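Side-chain contacts in nitroreductase family protein (Lactobacillus plantarum, PDB 4QLX), which reduces the enone 10-oxo-11-octadecenoate to 10-oxooctadecanoate with FMN as cofactor, a step in the saturation of polyunsaturated fatty acids: residues A[15-20]-A[158-163]; A[32-37]-A[86-91]; A[101-106]-A[126-131]. One frame throughout, in Å; residues are numbered along the deposited sequence.

Interaction 1: A[15-20]-A[158-163]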
ATOM      1  N   LEU A  15       5.727   0.389 -14.898  1.00 21.32           N
ATOM      2  CA  LEU A  15       4.801   0.061 -13.808  1.00 20.71           C
ATOM      3  C   LEU A  15       4.457  -1.428 -13.741  1.00 21.78           C
ATOM      4  O   LEU A  15       4.491  -2.031 -12.670  1.00 20.69           O
ATOM      5  CB  LEU A  15       3.508   0.880 -13.944  1.00 18.80           C
ATOM      6  CG  LEU A  15       2.461   0.737 -12.830  1.00 18.92           C
ATOM      7  CD1 LEU A  15       1.732   2.023 -12.655  1.00 23.10           C
ATOM      8  CD2 LEU A  15       1.440  -0.360 -13.125  1.00 25.21           C
ATOM      9  N   ALA A  16       4.129  -2.012 -14.890  1.00 22.55           N
ATOM     10  CA  ALA A  16       3.742  -3.414 -14.942  1.00 23.02           C
ATOM     11  C   ALA A  16       4.871  -4.312 -14.431  1.00 20.90           C
ATOM     12  O   ALA A  16       4.652  -5.223 -13.623  1.00 17.95           O
ATOM     13  CB  ALA A  16       3.344  -3.796 -16.357  1.00 23.13           C
ATOM     14  N   ASP A  17       6.085  -4.038 -14.886  1.00 20.20           N
ATOM     15  CA  ASP A  17       7.226  -4.820 -14.426  1.00 26.71           C
ATOM     16  C   ASP A  17       7.482  -4.596 -12.935  1.00 22.62           C
ATOM     17  O   ASP A  17       7.692  -5.545 -12.181  1.00 24.25           O
ATOM     18  CB  ASP A  17       8.482  -4.481 -15.229  1.00 22.21           C
ATOM     19  CG  ASP A  17       9.677  -5.343 -14.831  1.00 27.71           C
ATOM     20  OD1 ASP A  17       9.634  -6.564 -15.065  1.00 22.96           O
ATOM     21  OD2 ASP A  17      10.656  -4.801 -14.285  1.00 26.04           O
ATOM     22  N   VAL A  18       7.455  -3.340 -12.507  1.00 22.92           N
ATOM     23  CA  VAL A  18       7.711  -3.044 -11.106  1.00 19.93           C
ATOM     24  C   VAL A  18       6.709  -3.744 -10.201  1.00 20.18           C
ATOM     25  O   VAL A  18       7.097  -4.454  -9.275  1.00 18.89           O
ATOM     26  CB  VAL A  18       7.691  -1.519 -10.849  1.00 21.45           C
ATOM     27  CG1 VAL A  18       7.633  -1.229  -9.349  1.00 20.68           C
ATOM     28  CG2 VAL A  18       8.920  -0.884 -11.468  1.00 22.19           C
ATOM     29  N   MET A  19       5.418  -3.574 -10.489  1.00 19.55           N
ATOM     30  CA  MET A  19       4.362  -4.109  -9.624  1.00 16.84           C
ATOM     31  C   MET A  19       4.050  -5.597  -9.810  1.00 18.81           C
ATOM     32  O   MET A  19       3.844  -6.317  -8.827  1.00 18.35           O
ATOM     33  CB  MET A  19       3.067  -3.294  -9.831  1.00 17.31           C
ATOM     34  CG  MET A  19       1.912  -3.695  -8.920  1.00 20.93           C
ATOM     35  SD  MET A  19       0.421  -2.694  -9.244  1.00 33.90           S
ATOM     36  CE  MET A  19       1.130  -1.045  -9.162  1.00 18.71           C
ATOM     37  N   PHE A  20       3.999  -6.060 -11.055  1.00 20.73           N
ATOM     38  CA  PHE A  20       3.525  -7.426 -11.328  1.00 21.17           C
ATOM     39  C   PHE A  20       4.650  -8.474 -11.351  1.00 22.32           C
ATOM     40  O   PHE A  20       4.389  -9.683 -11.310  1.00 20.04           O
ATOM     41  CB  PHE A  20       2.759  -7.455 -12.655  1.00 24.28           C
ATOM     42  CG  PHE A  20       1.625  -6.473 -12.724  1.00 21.08           C
ATOM     43  CD1 PHE A  20       0.942  -6.093 -11.573  1.00 20.76           C
ATOM     44  CD2 PHE A  20       1.241  -5.926 -13.935  1.00 22.35           C
ATOM     45  CE1 PHE A  20      -0.110  -5.186 -11.631  1.00 21.77           C
ATOM     46  CE2 PHE A  20       0.191  -5.009 -14.002  1.00 24.26           C
ATOM     47  CZ  PHE A  20      -0.484  -4.640 -12.840  1.00 23.63           C
ATOM     48  N   VAL A 158       8.891   1.499  -4.847  1.00 17.56           N
ATOM     49  CA  VAL A 158       9.969   2.461  -5.026  1.00 15.84           C
ATOM     50  C   VAL A 158      11.304   1.725  -5.056  1.00 15.83           C
ATOM     51  O   VAL A 158      12.149   1.993  -5.914  1.00 19.40           O
ATOM     52  CB  VAL A 158       9.969   3.528  -3.914  1.00 16.29           C
ATOM     53  CG1 VAL A 158      11.253   4.330  -3.952  1.00 17.65           C
ATOM     54  CG2 VAL A 158       8.768   4.452  -4.088  1.00 18.18           C
ATOM     55  N   ALA A 159      11.469   0.778  -4.145  1.00 14.36           N
ATOM     56  CA  ALA A 159      12.700  -0.015  -4.085  1.00 19.13           C
ATOM     57  C   ALA A 159      13.030  -0.608  -5.456  1.00 16.70           C
ATOM     58  O   ALA A 159      14.160  -0.473  -5.944  1.00 17.93           O
ATOM     59  CB  ALA A 159      12.571  -1.115  -3.027  1.00 14.98           C
ATOM     60  N   ARG A 160      12.031  -1.231  -6.084  1.00 15.59           N
ATOM     61  CA  ARG A 160      12.194  -1.847  -7.400  1.00 17.26           C
ATOM     62  C   ARG A 160      12.389  -0.808  -8.500  1.00 19.63           C
ATOM     63  O   ARG A 160      13.200  -1.002  -9.402  1.00 20.00           O
ATOM     64  CB  ARG A 160      10.996  -2.759  -7.722  1.00 18.08           C
ATOM     65  CG  ARG A 160      11.137  -4.147  -7.099  1.00 20.44           C
ATOM     66  CD  ARG A 160       9.992  -5.111  -7.450  1.00 18.93           C
ATOM     67  NE  ARG A 160       9.728  -5.238  -8.886  1.00 20.85           N
ATOM     68  CZ  ARG A 160      10.516  -5.866  -9.759  1.00 26.89           C
ATOM     69  NH1 ARG A 160      11.667  -6.423  -9.374  1.00 19.32           N
ATOM     70  NH2 ARG A 160      10.155  -5.919 -11.036  1.00 26.71           N
ATOM     71  N   ALA A 161      11.668   0.306  -8.416  1.00 15.38           N
ATOM     72  CA  ALA A 161      11.851   1.394  -9.364  1.00 16.70           C
ATOM     73  C   ALA A 161      13.272   1.951  -9.334  1.00 20.16           C
ATOM     74  O   ALA A 161      13.730   2.538 -10.318  1.00 15.90           O
ATOM     75  CB  ALA A 161      10.842   2.513  -9.090  1.00 16.28           C
ATOM     76  N   HIS A 162      13.962   1.774  -8.205  1.00 18.53           N
ATOM     77  CA  HIS A 162      15.369   2.169  -8.097  1.00 21.57           C
ATOM     78  C   HIS A 162      16.338   1.044  -8.503  1.00 24.02           C
ATOM     79  O   HIS A 162      17.562   1.195  -8.406  1.00 22.78           O
ATOM     80  CB  HIS A 162      15.676   2.641  -6.678  1.00 19.50           C
ATOM     81  CG  HIS A 162      15.189   4.028  -6.399  1.00 23.32           C
ATOM     82  ND1 HIS A 162      16.043   5.079  -6.140  1.00 24.03           N
ATOM     83  CD2 HIS A 162      13.934   4.543  -6.361  1.00 21.42           C
ATOM     84  CE1 HIS A 162      15.335   6.180  -5.949  1.00 27.61           C
ATOM     85  NE2 HIS A 162      14.055   5.881  -6.074  1.00 22.90           N
ATOM     86  N   GLY A 163      15.798  -0.084  -8.960  1.00 19.33           N
ATOM     87  CA  GLY A 163      16.651  -1.179  -9.384  1.00 20.52           C
ATOM     88  C   GLY A 163      16.999  -2.164  -8.280  1.00 23.45           C
ATOM     89  O   GLY A 163      17.810  -3.061  -8.483  1.00 26.46           O
TER

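Interaction 2: A[32-37]-A[86-91]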
ATOM      1  N   VAL A  32      26.639  -4.944  -1.995  1.00 27.33           N
ATOM      2  CA  VAL A  32      26.048  -3.691  -2.463  1.00 28.01           C
ATOM      3  C   VAL A  32      25.430  -2.927  -1.303  1.00 29.35           C
ATOM      4  O   VAL A  32      24.658  -3.460  -0.492  1.00 26.23           O
ATOM      5  CB  VAL A  32      24.991  -3.905  -3.573  1.00 31.66           C
ATOM      6  CG1 VAL A  32      25.546  -4.804  -4.669  1.00 35.11           C
ATOM      7  CG2 VAL A  32      23.744  -4.489  -3.007  1.00 34.08           C
ATOM      8  N   LYS A  33      25.819  -1.665  -1.208  1.00 30.80           N
ATOM      9  CA  LYS A  33      25.304  -0.797  -0.170  1.00 31.74           C
ATOM     10  C   LYS A  33      24.558   0.354  -0.841  1.00 27.50           C
ATOM     11  O   LYS A  33      24.915   0.801  -1.934  1.00 29.54           O
ATOM     12  CB  LYS A  33      26.441  -0.300   0.740  1.00 35.24           C
ATOM     13  CG  LYS A  33      26.422   1.194   1.008  1.00 40.12           C
ATOM     14  CD  LYS A  33      27.565   1.634   1.924  1.00 47.86           C
ATOM     15  CE  LYS A  33      27.522   3.148   2.145  1.00 51.96           C
ATOM     16  NZ  LYS A  33      26.303   3.594   2.891  1.00 45.00           N
ATOM     17  N   ILE A  34      23.483   0.795  -0.210  1.00 28.05           N
ATOM     18  CA  ILE A  34      22.745   1.935  -0.719  1.00 26.82           C
ATOM     19  C   ILE A  34      23.086   3.141   0.151  1.00 24.05           C
ATOM     20  O   ILE A  34      22.975   3.076   1.372  1.00 25.98           O
ATOM     21  CB  ILE A  34      21.233   1.647  -0.730  1.00 26.27           C
ATOM     22  CG1 ILE A  34      20.957   0.396  -1.577  1.00 26.69           C
ATOM     23  CG2 ILE A  34      20.450   2.861  -1.253  1.00 23.29           C
ATOM     24  CD1 ILE A  34      19.571  -0.213  -1.384  1.00 25.97           C
ATOM     25  N   GLY A  35      23.539   4.220  -0.482  1.00 29.07           N
ATOM     26  CA  GLY A  35      23.839   5.457   0.224  1.00 29.55           C
ATOM     27  C   GLY A  35      22.618   5.977   0.963  1.00 28.25           C
ATOM     28  O   GLY A  35      21.486   5.774   0.521  1.00 26.03           O
ATOM     29  N   ARG A  36      22.837   6.638   2.094  1.00 30.04           N
ATOM     30  CA  ARG A  36      21.722   7.135   2.895  1.00 27.94           C
ATOM     31  C   ARG A  36      20.983   8.249   2.166  1.00 26.18           C
ATOM     32  O   ARG A  36      19.800   8.496   2.420  1.00 24.92           O
ATOM     33  CB  ARG A  36      22.206   7.605   4.269  1.00 25.91           C
ATOM     34  CG  ARG A  36      22.586   6.456   5.187  1.00 25.27           C
ATOM     35  CD  ARG A  36      22.991   6.951   6.557  1.00 30.35           C
ATOM     36  NE  ARG A  36      23.073   5.870   7.538  1.00 32.47           N
ATOM     37  CZ  ARG A  36      23.257   6.066   8.839  1.00 31.79           C
ATOM     38  NH1 ARG A  36      23.374   7.302   9.306  1.00 26.65           N
ATOM     39  NH2 ARG A  36      23.318   5.037   9.674  1.00 24.17           N
ATOM     40  N   ASP A  37      21.656   8.910   1.237  1.00 23.52           N
ATOM     41  CA  ASP A  37      20.976   9.939   0.464  1.00 27.98           C
ATOM     42  C   ASP A  37      19.953   9.297  -0.470  1.00 28.16           C
ATOM     43  O   ASP A  37      18.836   9.799  -0.609  1.00 23.21           O
ATOM     44  CB  ASP A  37      21.979  10.788  -0.313  1.00 26.27           C
ATOM     45  CG  ASP A  37      22.889  11.586   0.610  1.00 37.83           C
ATOM     46  OD1 ASP A  37      22.480  11.841   1.768  1.00 36.76           O
ATOM     47  OD2 ASP A  37      24.012  11.941   0.192  1.00 44.00           O
ATOM     48  N   SER A  86      21.517  -9.574   5.617  1.00 23.53           N
ATOM     49  CA  SER A  86      22.026  -9.341   4.258  1.00 22.67           C
ATOM     50  C   SER A  86      21.566  -8.030   3.621  1.00 23.39           C
ATOM     51  O   SER A  86      22.180  -7.566   2.660  1.00 23.30           O
ATOM     52  CB  SER A  86      21.656 -10.507   3.327  1.00 25.75           C
ATOM     53  OG  SER A  86      20.253 -10.678   3.220  1.00 24.43           O
ATOM     54  N   ALA A  87      20.492  -7.430   4.133  1.00 24.54           N
ATOM     55  CA  ALA A  87      19.957  -6.221   3.506  1.00 21.36           C
ATOM     56  C   ALA A  87      20.934  -5.051   3.558  1.00 21.74           C
ATOM     57  O   ALA A  87      21.686  -4.897   4.524  1.00 23.68           O
ATOM     58  CB  ALA A  87      18.641  -5.819   4.152  1.00 22.20           C
ATOM     59  N   SER A  88      20.923  -4.234   2.507  1.00 22.72           N
ATOM     60  CA  SER A  88      21.674  -2.982   2.515  1.00 26.69           C
ATOM     61  C   SER A  88      21.137  -2.082   3.628  1.00 24.99           C
ATOM     62  O   SER A  88      21.899  -1.470   4.369  1.00 24.84           O
ATOM     63  CB  SER A  88      21.578  -2.261   1.168  1.00 25.16           C
ATOM     64  OG  SER A  88      22.051  -3.068   0.099  1.00 27.46           O
ATOM     65  N   ALA A  89      19.816  -2.005   3.739  1.00 24.26           N
ATOM     66  CA  ALA A  89      19.188  -1.247   4.816  1.00 21.34           C
ATOM     67  C   ALA A  89      17.812  -1.812   5.116  1.00 20.64           C
ATOM     68  O   ALA A  89      17.150  -2.353   4.232  1.00 20.68           O
ATOM     69  CB  ALA A  89      19.090   0.221   4.451  1.00 20.88           C
ATOM     70  N   ILE A  90      17.401  -1.714   6.374  1.00 16.34           N
ATOM     71  CA  ILE A  90      16.031  -2.026   6.736  1.00 20.38           C
ATOM     72  C   ILE A  90      15.366  -0.703   7.110  1.00 21.80           C
ATOM     73  O   ILE A  90      15.946   0.108   7.828  1.00 21.68           O
ATOM     74  CB  ILE A  90      15.936  -3.031   7.895  1.00 22.20           C
ATOM     75  CG1 ILE A  90      16.680  -4.325   7.541  1.00 22.11           C
ATOM     76  CG2 ILE A  90      14.478  -3.330   8.245  1.00 21.35           C
ATOM     77  CD1 ILE A  90      18.140  -4.330   8.001  1.00 22.61           C
ATOM     78  N   VAL A  91      14.172  -0.472   6.581  1.00 19.97           N
ATOM     79  CA  VAL A  91      13.399   0.692   6.965  1.00 17.29           C
ATOM     80  C   VAL A  91      12.224   0.208   7.798  1.00 21.36           C
ATOM     81  O   VAL A  91      11.280  -0.406   7.268  1.00 19.58           O
ATOM     82  CB  VAL A  91      12.924   1.485   5.751  1.00 19.13           C
ATOM     83  CG1 VAL A  91      12.009   2.637   6.179  1.00 19.24           C
ATOM     84  CG2 VAL A  91      14.124   1.995   4.960  1.00 16.96           C
TER
HETATM   85  O   HOH W   1      24.035  -5.199   1.978  1.00 33.60           O
HETATM   86  O   HOH W   2      23.307   0.096   2.789  1.00 37.02           O

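Interaction 3: A[101-106]-A[126-131]. With KTC (10-oxooctadecanoic acid), chain D.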
ATOM      1  N   TYR A 101      -2.593  15.548  16.508  1.00 27.67           N
ATOM      2  CA  TYR A 101      -2.384  16.699  17.383  1.00 31.86           C
ATOM      3  C   TYR A 101      -2.286  17.992  16.562  1.00 30.57           C
ATOM      4  O   TYR A 101      -2.632  19.066  17.046  1.00 30.88           O
ATOM      5  CB  TYR A 101      -1.124  16.514  18.247  1.00 26.57           C
ATOM      6  CG  TYR A 101      -1.284  15.563  19.433  1.00 27.41           C
ATOM      7  CD1 TYR A 101      -2.454  14.837  19.624  1.00 27.58           C
ATOM      8  CD2 TYR A 101      -0.268  15.413  20.368  1.00 28.44           C
ATOM      9  CE1 TYR A 101      -2.603  13.973  20.706  1.00 27.02           C
ATOM     10  CE2 TYR A 101      -0.405  14.550  21.461  1.00 27.78           C
ATOM     11  CZ  TYR A 101      -1.574  13.831  21.622  1.00 32.24           C
ATOM     12  OH  TYR A 101      -1.720  12.967  22.703  1.00 28.68           O
ATOM     13  N   VAL A 102      -1.824  17.887  15.315  1.00 27.25           N
ATOM     14  CA  VAL A 102      -1.658  19.074  14.471  1.00 30.37           C
ATOM     15  C   VAL A 102      -2.793  19.261  13.461  1.00 29.64           C
ATOM     16  O   VAL A 102      -2.706  20.130  12.596  1.00 30.86           O
ATOM     17  CB  VAL A 102      -0.323  19.035  13.684  1.00 28.22           C
ATOM     18  CG1 VAL A 102       0.858  19.179  14.626  1.00 31.88           C
ATOM     19  CG2 VAL A 102      -0.214  17.763  12.893  1.00 25.04           C
ATOM     20  N   TYR A 103      -3.849  18.460  13.588  1.00 25.01           N
ATOM     21  CA  TYR A 103      -4.944  18.431  12.615  1.00 24.30           C
ATOM     22  C   TYR A 103      -5.442  19.837  12.273  1.00 28.18           C
ATOM     23  O   TYR A 103      -5.428  20.240  11.110  1.00 24.96           O
ATOM     24  CB  TYR A 103      -6.105  17.575  13.144  1.00 24.39           C
ATOM     25  CG  TYR A 103      -7.187  17.266  12.116  1.00 25.80           C
ATOM     26  CD1 TYR A 103      -8.009  18.270  11.600  1.00 26.44           C
ATOM     27  CD2 TYR A 103      -7.404  15.976  11.686  1.00 21.50           C
ATOM     28  CE1 TYR A 103      -8.996  17.986  10.662  1.00 24.78           C
ATOM     29  CE2 TYR A 103      -8.385  15.683  10.756  1.00 23.31           C
ATOM     30  CZ  TYR A 103      -9.176  16.690  10.247  1.00 26.99           C
ATOM     31  OH  TYR A 103     -10.141  16.388   9.319  1.00 29.39           O
ATOM     32  N   ARG A 104      -5.871  20.579  13.292  1.00 28.10           N
ATOM     33  CA  ARG A 104      -6.494  21.885  13.073  1.00 33.25           C
ATOM     34  C   ARG A 104      -5.558  22.881  12.383  1.00 32.72           C
ATOM     35  O   ARG A 104      -5.984  23.635  11.513  1.00 33.15           O
ATOM     36  CB  ARG A 104      -6.983  22.467  14.402  1.00 31.14           C
ATOM     37  CG  ARG A 104      -7.670  23.827  14.257  1.00 36.34           C
ATOM     38  CD  ARG A 104      -8.148  24.340  15.598  1.00 36.23           C
ATOM     39  NE  ARG A 104      -8.985  23.364  16.290  1.00 38.19           N
ATOM     40  CZ  ARG A 104     -10.293  23.231  16.089  1.00 43.28           C
ATOM     41  NH1 ARG A 104     -10.915  24.006  15.207  1.00 39.68           N
ATOM     42  NH2 ARG A 104     -10.979  22.320  16.765  1.00 47.97           N
ATOM     43  N   ASP A 105      -4.286  22.877  12.770  1.00 33.61           N
ATOM     44  CA  ASP A 105      -3.301  23.804  12.208  1.00 36.06           C
ATOM     45  C   ASP A 105      -3.007  23.470  10.753  1.00 33.46           C
ATOM     46  O   ASP A 105      -2.941  24.349   9.889  1.00 36.58           O
ATOM     47  CB  ASP A 105      -2.000  23.765  13.014  1.00 37.70           C
ATOM     48  CG  ASP A 105      -2.135  24.427  14.368  1.00 44.92           C
ATOM     49  OD1 ASP A 105      -2.947  25.368  14.489  1.00 42.33           O
ATOM     50  OD2 ASP A 105      -1.427  24.008  15.306  1.00 51.51           O
ATOM     51  N   VAL A 106      -2.819  22.182  10.508  1.00 33.27           N
ATOM     52  CA  VAL A 106      -2.552  21.652   9.180  1.00 32.24           C
ATOM     53  C   VAL A 106      -3.643  21.980   8.146  1.00 35.39           C
ATOM     54  O   VAL A 106      -3.341  22.439   7.037  1.00 33.06           O
ATOM     55  CB  VAL A 106      -2.351  20.132   9.267  1.00 31.86           C
ATOM     56  CG1 VAL A 106      -2.897  19.427   8.053  1.00 31.70           C
ATOM     57  CG2 VAL A 106      -0.870  19.812   9.478  1.00 32.86           C
ATOM     58  N   GLY A 126     -15.075  20.116  11.253  1.00 34.47           N
ATOM     59  CA  GLY A 126     -16.284  19.718  11.959  1.00 30.27           C
ATOM     60  C   GLY A 126     -16.517  18.216  11.939  1.00 30.08           C
ATOM     61  O   GLY A 126     -17.045  17.633  12.885  1.00 30.46           O
ATOM     62  N   THR A 127     -16.087  17.574  10.863  1.00 28.07           N
ATOM     63  CA  THR A 127     -16.455  16.185  10.631  1.00 23.51           C
ATOM     64  C   THR A 127     -15.481  15.177  11.227  1.00 27.14           C
ATOM     65  O   THR A 127     -15.901  14.232  11.909  1.00 22.18           O
ATOM     66  CB  THR A 127     -16.602  15.922   9.122  1.00 27.40           C
ATOM     67  OG1 THR A 127     -17.676  16.731   8.616  1.00 21.65           O
ATOM     68  CG2 THR A 127     -16.878  14.435   8.836  1.00 21.54           C
ATOM     69  N   PHE A 128     -14.188  15.372  10.990  1.00 24.75           N
ATOM     70  CA  PHE A 128     -13.231  14.323  11.325  1.00 26.70           C
ATOM     71  C   PHE A 128     -12.390  14.588  12.565  1.00 25.76           C
ATOM     72  O   PHE A 128     -11.979  13.638  13.239  1.00 25.79           O
ATOM     73  CB  PHE A 128     -12.320  14.056  10.122  1.00 20.05           C
ATOM     74  CG  PHE A 128     -13.060  13.524   8.935  1.00 22.66           C
ATOM     75  CD1 PHE A 128     -13.489  12.206   8.909  1.00 22.35           C
ATOM     76  CD2 PHE A 128     -13.364  14.349   7.861  1.00 21.95           C
ATOM     77  CE1 PHE A 128     -14.189  11.716   7.822  1.00 20.65           C
ATOM     78  CE2 PHE A 128     -14.061  13.864   6.769  1.00 20.40           C
ATOM     79  CZ  PHE A 128     -14.475  12.550   6.748  1.00 19.04           C
ATOM     80  N   LEU A 129     -12.126  15.854  12.874  1.00 26.09           N
ATOM     81  CA  LEU A 129     -11.317  16.159  14.059  1.00 26.88           C
ATOM     82  C   LEU A 129     -11.949  15.621  15.362  1.00 28.54           C
ATOM     83  O   LEU A 129     -11.236  15.017  16.173  1.00 33.17           O
ATOM     84  CB  LEU A 129     -11.047  17.667  14.171  1.00 27.92           C
ATOM     85  CG  LEU A 129     -10.046  18.080  15.267  1.00 30.88           C
ATOM     86  CD1 LEU A 129      -8.900  17.093  15.376  1.00 33.63           C
ATOM     87  CD2 LEU A 129      -9.504  19.481  15.025  1.00 36.34           C
ATOM     88  N   PRO A 130     -13.278  15.797  15.556  1.00 29.08           N
ATOM     89  CA  PRO A 130     -13.883  15.241  16.773  1.00 27.47           C
ATOM     90  C   PRO A 130     -13.755  13.726  16.896  1.00 28.65           C
ATOM     91  O   PRO A 130     -13.725  13.213  18.015  1.00 31.07           O
ATOM     92  CB  PRO A 130     -15.355  15.625  16.640  1.00 27.39           C
ATOM     93  CG  PRO A 130     -15.358  16.808  15.772  1.00 29.90           C
ATOM     94  CD  PRO A 130     -14.257  16.600  14.796  1.00 25.94           C
ATOM     95  N   LEU A 131     -13.687  13.021  15.771  1.00 28.96           N
ATOM     96  CA  LEU A 131     -13.490  11.570  15.799  1.00 30.16           C
ATOM     97  C   LEU A 131     -12.081  11.195  16.251  1.00 29.47           C
ATOM     98  O   LEU A 131     -11.879  10.172  16.912  1.00 33.77           O
ATOM     99  CB  LEU A 131     -13.773  10.964  14.424  1.00 27.60           C
ATOM    100  CG  LEU A 131     -15.224  10.578  14.121  1.00 30.83           C
ATOM    101  CD1 LEU A 131     -16.155  11.752  14.262  1.00 33.47           C
ATOM    102  CD2 LEU A 131     -15.325   9.990  12.721  1.00 37.58           C
TER
HETATM  103  O1  KTC D 302     -11.456  18.617  -2.423  1.00 44.62           O
HETATM  104  C17 KTC D 302     -11.497  19.522  -1.593  1.00 39.28           C
HETATM  105  O   KTC D 302     -12.258  20.596  -1.821  1.00 44.05           O
HETATM  106  C16 KTC D 302     -10.693  19.411  -0.320  1.00 33.32           C
HETATM  107  C15 KTC D 302     -10.568  17.936   0.014  1.00 29.85           C
HETATM  108  C14 KTC D 302     -10.991  17.690   1.446  1.00 27.32           C
HETATM  109  C13 KTC D 302      -9.777  17.256   2.244  1.00 25.19           C
HETATM  110  C12 KTC D 302      -9.931  15.810   2.667  1.00 26.03           C
HETATM  111  C11 KTC D 302     -10.678  15.723   3.980  1.00 23.62           C
HETATM  112  C10 KTC D 302     -10.105  14.562   4.775  1.00 21.50           C
HETATM  113  C9  KTC D 302     -10.995  13.338   4.635  1.00 22.16           C
HETATM  114  C8  KTC D 302     -10.265  12.178   5.247  1.00 18.28           C
HETATM  115  O2  KTC D 302      -9.124  11.920   4.878  1.00 15.53           O
HETATM  116  C7  KTC D 302     -10.969  11.357   6.302  1.00 20.08           C
HETATM  117  C6  KTC D 302     -10.113  10.161   6.669  1.00 21.62           C
HETATM  118  C5  KTC D 302     -10.941   9.072   7.331  1.00 22.23           C
HETATM  119  C4  KTC D 302     -10.850   9.188   8.844  1.00 25.43           C
HETATM  120  C3  KTC D 302     -11.694   8.115   9.531  1.00 26.23           C
HETATM  121  C2  KTC D 302     -11.948   8.501  10.986  1.00 35.70           C
HETATM  122  C1  KTC D 302     -10.669   9.035  11.627  1.00 37.46           C
HETATM  123  C   KTC D 302     -10.831   9.320  13.106  1.00 35.90           C

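Interaction 1: A[15-20]-A[158-163]
Arg-160 reaches from the last turn of helix 137-161 to the backbone of the short helix 15-20. Its guanidinium presents an edge to two successive carbonyls. Arg-160 NE gives its hydrogen to Val-18 O, with NE and O 2.8 Å apart. This donor lies in the carbonyl plane, on a lone pair. Arg-160 NH2 bonds to Asp-17 O at 2.7 Å, but from well above that carbonyl plane (53° out of it). Both oxygens stay close to the guanidinium plane, so the pair of bonds fixes how the group is turned. A bend at chi3 (53°) swings the head of the arginine onto the two carbonyls.

The carboxylate of Asp-17 adds a long salt bridge, OD2 to Arg-160 NH2 at 3.5 Å. The two planar groups are turned 61° apart, so they do not meet flat. The stronger partners of this carboxylate are Asn-21 at OD1 and Asn-12 at OD2. Beneath the polar layer, Val-18 CG1 rests against Arg-160 CB at 4.0 Å, and its CG2 branch faces Ala-161 CA.

Outside the two segments, Asp-165 forms a salt bridge with Arg-160 NH1. Leu-15 of the second subunit packs on Val-18, which places the contact at the dimer interface. The side chain of Arg-22, an FMN-binding residue, lies about 4 Å from that of Arg-160. Arg-160 thus ties helix 15-20 to helix 137-161 chiefly through main-chain oxygens. Asp-17 and Asp-165 would probably offset its positive charge.

Interaction 2: A[32-37]-A[86-91]
Ser-88 donates its hydroxyl hydrogen to the carbonyl of Val-32, where the loop before helix 36-46 passes the start of strand 89-96. This strand belongs to the antiparallel sheet of the nitroreductase fold. A classic beta bulge marks the strand entry, where Ser-88 and Ala-89 together lie opposite the single residue Ile-196 of strand 188-197.

The tight part of the contact is centred on the serine. Ser-88 OG lies 2.7 Å from Val-32 O and approaches from above the carbonyl plane, 41° out of it. OG stands beside the backbone N of Ser-88 and anti to its carbonyl carbon (chi1 -58°), which turns the hydroxyl to Val-32. The methyl CG2 of Val-32 also meets the hydroxyl, 3.8 Å from Ser-88 OG. On the apolar side Ile-34 brings its longer branch against the serine. Its CD1 lies 3.8 Å from Ser-88 CB, and CG1 runs alongside at a similar distance. Ile-34 is buried, and it also packs on Leu-39 and Met-42 of helix 36-46 and on Ile-196. Ile-34 thus links the bulged strand end to the helix, and Ala-89 adds a second contact on Leu-39.

The other side is looser and bridged by two waters. Lys-33 is exposed and its chain leads away from the strand. Here no direct backbone bond joins the segments. Water 1 donates to both Val-32 O and Ser-86 O. The Val-32 carbonyl therefore takes two hydrogens, one from the serine and one from the water. Water 2 accepts from Ile-34 N at 3.1 Å and gives a hydrogen to Ser-88 O at 2.6 Å.

Interaction 3: A[101-106]-A[126-131]
Tyr-103 and Leu-129 both carry CG anti to the backbone N (chi1 -169° and -172°), and the two side chains run alongside each other, head to tail. Leu-129 CB comes to lie over one face of the tyrosine ring. Leu-129 CB is 4.2 Å from the centroid of the Tyr-103 ring and 18° off the normal, a CH-pi contact shifted toward the rim. Leu-129 CD1 continues to the root of the ring, 3.6 Å from Tyr-103 CB. The other branch, Leu-129 CD2, sits over a face of the Arg-104 guanidinium, 3.6 Å from NH2. Arg-104 bends at chi3 to cross the leucine at about a right angle.

These residues join the first turn of helix 103-112 to helix 118-133, which lines the fatty-acid pocket. Ile-124 of that helix and Cys-53 also pack on Tyr-103, and its ring meets that of Trp-107.

At the far end of the tyrosine, Tyr-103 OH lies 3.3 Å from Phe-128 CB. The phenylalanine ring is held between two apolar groups. Its own neighbour Thr-127 puts CG2 over the centre of one face. C7 of the bound 10-oxooctadecanoic acid covers the opposite face, 3.6 Å from Phe-128 CE1. Phe-79 of the second subunit meets the same ring edge-to-face. Leu-131 touches the terminal methyl of the ligand, with CB 3.6 Å from atom C.

From the N terminus, helix 15-20 comes first. Its partner arrives only at the end of helix 137-161, so interaction 1 closes a long loop with 137 residues between its segments. Both other contacts lie within that loop. Interaction 2 closes a loop from the entry of helix 36-46 to the start of strand 89-96. Interaction 3 follows in series and closes a short loop between helices 103-112 and 118-133. None of the loops cross. Interactions 1 and 2 lie nearest each other, with centres about 17 Å apart, but do not touch. Interaction 3 is remote, its centre about 35 Å from that of interaction 1. Interactions 1 and 3 both touch the second subunit.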